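Local coordinates for methyltransferase FkbM (Methylobacillus flagellatus KT, PDB 2PY6), which probably transfers methyl groups to a substrate that is not established, at residues D183-S186 with V187-L190; Y191-L194 with N195-T199; E201-Y204 with Y205-V208. All coordinates share one frame; numbering follows the deposited sequence.

Contact 1: D183-S186 with V187-L190; sequences DDYS and VQTL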
loop_
_atom_site.group_PDB
_atom_site.type_symbol
_atom_site.label_atom_id
_atom_site.label_comp_id
_atom_site.label_asym_id
_atom_site.label_seq_id
_atom_site.Cartn_x
_atom_site.Cartn_y
_atom_site.Cartn_z
ATOM N N ASP A 183 17.746 -1.475 40.110
ATOM C CA ASP A 183 16.306 -1.667 40.206
ATOM C C ASP A 183 15.910 -3.101 39.820
ATOM O O ASP A 183 16.615 -3.784 39.063
ATOM C CB ASP A 183 15.588 -0.606 39.334
ATOM C CG ASP A 183 15.843 -0.790 37.845
ATOM O OD1 ASP A 183 17.012 -0.664 37.384
ATOM O OD2 ASP A 183 14.858 -1.066 37.137
ATOM N N ASP A 184 14.803 -3.563 40.390
ATOM C CA ASP A 184 14.306 -4.898 40.161
ATOM C C ASP A 184 13.965 -5.196 38.714
ATOM O O ASP A 184 14.172 -6.312 38.246
ATOM C CB ASP A 184 13.080 -5.162 41.036
ATOM C CG ASP A 184 13.393 -5.119 42.547
ATOM O OD1 ASP A 184 14.433 -5.645 42.989
ATOM O OD2 ASP A 184 12.550 -4.606 43.314
ATOM N N TYR A 185 13.429 -4.229 37.987
ATOM C CA TYR A 185 13.064 -4.461 36.589
ATOM C C TYR A 185 14.299 -4.719 35.660
ATOM O O TYR A 185 14.251 -5.485 34.688
ATOM C CB TYR A 185 12.142 -3.299 36.115
ATOM C CG TYR A 185 11.570 -3.456 34.719
ATOM C CD1 TYR A 185 11.201 -4.707 34.218
ATOM C CD2 TYR A 185 11.314 -2.351 33.935
ATOM C CE1 TYR A 185 10.644 -4.850 32.941
ATOM C CE2 TYR A 185 10.757 -2.488 32.661
ATOM C CZ TYR A 185 10.425 -3.750 32.174
ATOM O OH TYR A 185 9.851 -3.886 30.929
ATOM N N SER A 186 15.412 -4.081 35.986
ATOM C CA SER A 186 16.665 -4.324 35.314
ATOM C C SER A 186 17.120 -5.743 35.578
ATOM O O SER A 186 17.615 -6.424 34.674
ATOM C CB SER A 186 17.727 -3.362 35.818
ATOM O OG SER A 186 17.532 -2.097 35.254
ATOM N N VAL A 187 16.978 -6.195 36.822
ATOM C CA VAL A 187 17.344 -7.566 37.178
ATOM C C VAL A 187 16.432 -8.524 36.403
ATOM O O VAL A 187 16.890 -9.462 35.757
ATOM C CB VAL A 187 17.252 -7.821 38.696
ATOM C CG1 VAL A 187 17.475 -9.286 38.998
ATOM C CG2 VAL A 187 18.264 -6.960 39.444
ATOM N N GLN A 188 15.137 -8.289 36.426
ATOM C CA GLN A 188 14.251 -9.171 35.666
ATOM C C GLN A 188 14.651 -9.183 34.172
ATOM O O GLN A 188 14.690 -10.239 33.513
ATOM C CB GLN A 188 12.797 -8.769 35.845
ATOM C CG GLN A 188 11.801 -9.911 35.463
ATOM C CD GLN A 188 10.380 -9.405 35.316
ATOM O OE1 GLN A 188 10.145 -8.237 34.936
ATOM N NE2 GLN A 188 9.416 -10.271 35.624
ATOM N N THR A 189 14.958 -8.008 33.641
ATOM C CA THR A 189 15.373 -7.893 32.249
ATOM C C THR A 189 16.644 -8.690 32.002
ATOM O O THR A 189 16.714 -9.447 31.016
ATOM C CB THR A 189 15.552 -6.436 31.867
ATOM O OG1 THR A 189 14.290 -5.759 31.996
ATOM C CG2 THR A 189 16.087 -6.304 30.453
ATOM N N LEU A 190 17.649 -8.537 32.877
ATOM C CA LEU A 190 18.890 -9.286 32.704
ATOM C C LEU A 190 18.618 -10.769 32.592
ATOM O O LEU A 190 19.056 -11.422 31.657
ATOM C CB LEU A 190 19.877 -9.058 33.857
ATOM C CG LEU A 190 21.183 -9.882 33.787
ATOM C CD1 LEU A 190 21.989 -9.481 32.525
ATOM C CD2 LEU A 190 22.042 -9.771 35.024
#
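D183 and V187 meet across the first turn of helix 184-199, where V187 N gives a weak bond to D183 O and V187 CG2 lies against the same oxygen. D183 is the N-cap. Its OD2 accepts from S186 N at 3.3 Å, the donor standing above the carboxylate plane, while OD1 takes the hydroxyl S186 OG at 2.6 Å on its syn side. Both carboxylate oxygens meet S186, and OD2 also forms a salt bridge with R395. D184 uses its carbonyl: Q188 N reaches D184 O at 2.9 Å, nearly straight at 168°. The carbonyl of Y185 is gripped twice. T189 N (2.8 Å) and T189 OG1 (2.7 Å) approach Y185 O from opposite faces of its plane; with T189 chi1 at -62°, the hydroxyl sits beside its own backbone N and folds back one turn. The same OG1 lies over one face of the Y185 ring, and Q188 OE1 comes to the ring's edge, 3.8 Å from Y185 CD1, with amide and ring planes 67° apart. Q188 NE2 bonds P16 O and G220 O of the second subunit. S186 closes the turn through S186 O, which receives L190 N at 2.8 Å. Around this helix start, Y185 OH probably bonds V208 O at a doubtfully short distance, Y185 stacks on Y185 of the second subunit, T189 and L190 press on L394 of strand 392-396, and L190 packs against helix 171-180.

Contact 2: Y191-L194 with N195-T199; sequences YAVL and NFHLT. With EDO (1,2-ethanediol), chain C.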
loop_
_atom_site.group_PDB
_atom_site.type_symbol
_atom_site.label_atom_id
_atom_site.label_comp_id
_atom_site.label_asym_id
_atom_site.label_seq_id
_atom_site.Cartn_x
_atom_site.Cartn_y
_atom_site.Cartn_z
ATOM N N TYR A 191 17.915 -11.314 33.593
ATOM C CA TYR A 191 17.617 -12.736 33.613
ATOM C C TYR A 191 16.774 -13.210 32.433
ATOM O O TYR A 191 17.021 -14.290 31.905
ATOM C CB TYR A 191 17.020 -13.166 34.937
ATOM C CG TYR A 191 18.021 -13.173 36.093
ATOM C CD1 TYR A 191 19.195 -13.911 36.030
ATOM C CD2 TYR A 191 17.755 -12.489 37.263
ATOM C CE1 TYR A 191 20.094 -13.925 37.082
ATOM C CE2 TYR A 191 18.644 -12.496 38.314
ATOM C CZ TYR A 191 19.804 -13.218 38.233
ATOM O OH TYR A 191 20.689 -13.232 39.303
ATOM N N ALA A 192 15.858 -12.365 31.955
ATOM C CA ALA A 192 15.021 -12.679 30.783
ATOM C C ALA A 192 15.898 -12.818 29.512
ATOM O O ALA A 192 15.762 -13.762 28.733
ATOM C CB ALA A 192 13.928 -11.606 30.616
ATOM N N VAL A 193 16.848 -11.906 29.331
ATOM C CA VAL A 193 17.748 -11.988 28.163
ATOM C C VAL A 193 18.649 -13.234 28.188
ATOM O O VAL A 193 18.849 -13.886 27.178
ATOM C CB VAL A 193 18.612 -10.720 28.075
ATOM C CG1 VAL A 193 19.755 -10.867 27.010
ATOM C CG2 VAL A 193 17.714 -9.517 27.798
ATOM N N LEU A 194 19.217 -13.524 29.349
ATOM C CA LEU A 194 20.066 -14.687 29.525
ATOM C C LEU A 194 19.240 -15.961 29.384
ATOM O O LEU A 194 19.718 -16.933 28.824
ATOM C CB LEU A 194 20.757 -14.639 30.873
ATOM C CG LEU A 194 21.620 -13.411 31.180
ATOM C CD1 LEU A 194 22.172 -13.546 32.595
ATOM C CD2 LEU A 194 22.768 -13.167 30.179
ATOM N N ASN A 195 18.012 -15.962 29.879
ATOM C CA ASN A 195 17.139 -17.117 29.697
ATOM C C ASN A 195 16.798 -17.319 28.222
ATOM O O ASN A 195 16.787 -18.454 27.771
ATOM C CB ASN A 195 15.895 -17.045 30.568
ATOM C CG ASN A 195 16.214 -17.247 32.038
ATOM O OD1 ASN A 195 17.284 -17.706 32.367
ATOM N ND2 ASN A 195 15.313 -16.855 32.912
ATOM N N PHE A 196 16.551 -16.249 27.458
ATOM C CA PHE A 196 16.343 -16.438 26.014
ATOM C C PHE A 196 17.504 -17.211 25.320
ATOM O O PHE A 196 17.278 -18.175 24.584
ATOM C CB PHE A 196 16.144 -15.111 25.313
ATOM C CG PHE A 196 16.323 -15.204 23.818
ATOM C CD1 PHE A 196 15.393 -15.852 23.050
ATOM C CD2 PHE A 196 17.457 -14.673 23.203
ATOM C CE1 PHE A 196 15.567 -15.931 21.676
ATOM C CE2 PHE A 196 17.639 -14.758 21.843
ATOM C CZ PHE A 196 16.686 -15.368 21.078
ATOM N N HIS A 197 18.732 -16.762 25.559
ATOM C CA HIS A 197 19.929 -17.397 25.026
ATOM C C HIS A 197 20.113 -18.831 25.546
ATOM O O HIS A 197 20.502 -19.701 24.798
ATOM C CB HIS A 197 21.196 -16.558 25.307
ATOM C CG HIS A 197 21.195 -15.204 24.650
ATOM N ND1 HIS A 197 21.254 -15.034 23.283
ATOM C CD2 HIS A 197 21.130 -13.957 25.181
ATOM C CE1 HIS A 197 21.192 -13.743 22.999
ATOM N NE2 HIS A 197 21.120 -13.068 24.135
ATOM N N LEU A 198 19.826 -19.090 26.820
ATOM C CA LEU A 198 19.979 -20.451 27.339
ATOM C C LEU A 198 18.933 -21.435 26.782
ATOM O O LEU A 198 19.236 -22.588 26.565
ATOM C CB LEU A 198 19.929 -20.468 28.869
ATOM C CG LEU A 198 21.091 -19.819 29.611
ATOM C CD1 LEU A 198 20.772 -19.671 31.073
ATOM C CD2 LEU A 198 22.357 -20.600 29.413
ATOM N N THR A 199 17.715 -20.954 26.560
ATOM C CA THR A 199 16.592 -21.797 26.172
ATOM C C THR A 199 16.107 -21.722 24.743
ATOM O O THR A 199 15.373 -22.622 24.328
ATOM C CB THR A 199 15.349 -21.428 26.982
ATOM O OG1 THR A 199 14.949 -20.105 26.655
ATOM C CG2 THR A 199 15.623 -21.524 28.489
HETATM C C1 EDO C . 20.540 -19.143 21.695
HETATM O O1 EDO C . 19.210 -19.516 21.930
HETATM C C2 EDO C . 20.610 -17.739 21.099
HETATM O O2 EDO C . 21.634 -16.977 21.757
#
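Y191 O takes the backbone N of N195 at 2.8 Å, and the N195 side chain folds over the same carbonyl, its CG 3.1 Å from Y191 O. The amide nitrogen ND2 makes its bond to M19 O instead, tying the helix to helix 19-32. One turn on, N195 O is gripped by two donors of T199: the backbone N at 2.9 Å and OG1 at 2.7 Å, the hydroxyl coming from above the carbonyl plane. This is the last turn of helix 184-199, a regular alpha-helical ladder in which F196 N also bonds A192 O and L198 N bonds L194 O, whereas H197 N to V193 O is weak. H197 and V193 run side by side in the same direction: V193 CG1, opposite its own N (chi1 170°), is carried alongside the imidazole, 3.8 Å from H197 CD2, and CD2 itself lies 3.0 Å from V193 O. One face of that ring is covered by F196 CD2, over its centre, and the ring also stacks with W163. At the imidazole edge, ND1 faces O2 of a 1,2-ethanediol probably left from crystallisation; that bond is very short and its length doubtful. The diol's O1 bonds H197 O weakly.

Contact 3: E201-Y204 with Y205-V208; sequences EPEY and YHEV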
loop_
_atom_site.group_PDB
_atom_site.type_symbol
_atom_site.label_atom_id
_atom_site.label_comp_id
_atom_site.label_asym_id
_atom_site.label_seq_id
_atom_site.Cartn_x
_atom_site.Cartn_y
_atom_site.Cartn_z
ATOM N N GLU A 201 13.990 -19.538 23.758
ATOM C CA GLU A 201 12.583 -19.211 23.895
ATOM C C GLU A 201 12.357 -17.703 23.886
ATOM O O GLU A 201 12.588 -17.036 24.889
ATOM C CB GLU A 201 12.004 -19.815 25.204
ATOM C CG GLU A 201 10.549 -19.393 25.505
ATOM C CD GLU A 201 9.576 -19.610 24.330
ATOM O OE1 GLU A 201 9.239 -20.755 24.026
ATOM O OE2 GLU A 201 9.109 -18.621 23.735
ATOM N N PRO A 202 11.894 -17.153 22.754
ATOM C CA PRO A 202 11.701 -15.697 22.692
ATOM C C PRO A 202 10.703 -15.076 23.657
ATOM O O PRO A 202 10.792 -13.877 23.917
ATOM C CB PRO A 202 11.248 -15.473 21.259
ATOM C CG PRO A 202 10.716 -16.729 20.800
ATOM C CD PRO A 202 11.571 -17.778 21.463
ATOM N N GLU A 203 9.744 -15.849 24.161
ATOM C CA GLU A 203 8.793 -15.325 25.148
ATOM C C GLU A 203 9.514 -14.690 26.349
ATOM O O GLU A 203 8.922 -13.846 27.030
ATOM C CB GLU A 203 7.790 -16.390 25.610
ATOM C CG GLU A 203 6.737 -16.803 24.573
ATOM C CD GLU A 203 5.827 -15.649 24.122
ATOM O OE1 GLU A 203 5.388 -14.821 24.955
ATOM O OE2 GLU A 203 5.531 -15.582 22.922
ATOM N N TYR A 204 10.765 -15.087 26.618
ATOM C CA TYR A 204 11.535 -14.430 27.690
ATOM C C TYR A 204 11.708 -12.918 27.453
ATOM O O TYR A 204 11.501 -12.149 28.386
ATOM C CB TYR A 204 12.875 -15.115 27.955
ATOM C CG TYR A 204 12.718 -16.322 28.800
ATOM C CD1 TYR A 204 12.486 -16.192 30.156
ATOM C CD2 TYR A 204 12.794 -17.606 28.254
ATOM C CE1 TYR A 204 12.270 -17.317 30.937
ATOM C CE2 TYR A 204 12.615 -18.742 29.032
ATOM C CZ TYR A 204 12.366 -18.591 30.373
ATOM O OH TYR A 204 12.186 -19.698 31.163
ATOM N N TYR A 205 12.064 -12.508 26.234
ATOM C CA TYR A 205 12.128 -11.083 25.862
ATOM C C TYR A 205 10.778 -10.424 26.009
ATOM O O TYR A 205 10.693 -9.299 26.471
ATOM C CB TYR A 205 12.471 -10.846 24.360
ATOM C CG TYR A 205 13.898 -11.074 24.022
ATOM C CD1 TYR A 205 14.886 -10.316 24.643
ATOM C CD2 TYR A 205 14.286 -12.001 23.054
ATOM C CE1 TYR A 205 16.239 -10.481 24.345
ATOM C CE2 TYR A 205 15.639 -12.165 22.738
ATOM C CZ TYR A 205 16.619 -11.395 23.401
ATOM O OH TYR A 205 17.990 -11.529 23.149
ATOM N N HIS A 206 9.733 -11.120 25.559
ATOM C CA HIS A 206 8.409 -10.552 25.561
ATOM C C HIS A 206 7.891 -10.150 26.934
ATOM O O HIS A 206 7.148 -9.188 27.028
ATOM C CB HIS A 206 7.398 -11.435 24.815
ATOM C CG HIS A 206 7.795 -11.772 23.419
ATOM N ND1 HIS A 206 8.393 -10.861 22.575
ATOM C CD2 HIS A 206 7.616 -12.897 22.687
ATOM C CE1 HIS A 206 8.599 -11.423 21.399
ATOM N NE2 HIS A 206 8.131 -12.658 21.440
ATOM N N GLU A 207 8.323 -10.841 27.987
ATOM C CA GLU A 207 7.887 -10.542 29.345
ATOM C C GLU A 207 8.417 -9.213 29.848
ATOM O O GLU A 207 7.822 -8.603 30.723
ATOM C CB GLU A 207 8.374 -11.634 30.340
ATOM C CG GLU A 207 7.740 -12.983 30.219
ATOM C CD GLU A 207 6.285 -13.097 30.676
ATOM O OE1 GLU A 207 5.612 -12.132 31.112
ATOM O OE2 GLU A 207 5.794 -14.214 30.553
ATOM N N VAL A 208 9.543 -8.775 29.313
ATOM C CA VAL A 208 10.196 -7.554 29.791
ATOM C C VAL A 208 10.344 -6.401 28.769
ATOM O O VAL A 208 10.619 -5.284 29.151
ATOM C CB VAL A 208 11.621 -7.884 30.335
ATOM C CG1 VAL A 208 11.538 -8.871 31.494
ATOM C CG2 VAL A 208 12.564 -8.425 29.217
HETATM O O HOH W 1 4.996 -15.616 27.621
#
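P202 O, just ahead of helix 203-208, sits over the H206 ring. The oxygen stands over one face, 3.5 Å above the plane and offset toward the rim, and it also takes two weak backbone bonds, from Y205 N at 3.0 Å and H206 N at 3.4 Å. E203 closes in on the same ring from another direction. With chi1 -71° and chi2 -61° its chain bends back, bringing OE2 to the edge of the imidazole, 3.4 Å from H206 CD2, the carboxylate turned 61° from the ring. That OE2 is also salt-bridged to R218 of the second subunit. Ahead of the first turn, E201 OE2 uses its anti lone pair to cap E203 N at 2.9 Å. By contrast, the gap between E203 OE1 and E207 OE2 is loose. A water bridges the two carboxylates, giving 2.8 Å to E203 OE1 and a weak 3.3 Å bond to E207 OE2, while E207 N reaches E203 O along the backbone. E207 OE1 accepts from G220 N of the second subunit. H206 ND1 bonds E209 OE1 within the chain, which probably fixes the ring's orientation. The nearby carboxylates could favour a positive charge on the imidazole, but R218 of the second subunit, which also packs on H206, would oppose it, and the charge is not established.

In the fold
Contacts 1 and 2 are successive parts of helix 184-199, their centres 13 Å apart, and contact 3 is the short helix 203-208 that follows and folds back along it. Contact 3 reaches both: its V208 CB lies 3.8 Å from T189 OG1 of contact 1, and Y204 CD1 lies 3.5 Å from N195 CB of contact 2. The centre of contact 3 is 13 Å from that of contact 1 but 8 Å from that of contact 2, where the rings of F196 and Y205 also meet. Contacts 1 and 3 touch the second subunit; a 1,2-ethanediol on H197 of contact 2 is also bound by W163 N and D161 O.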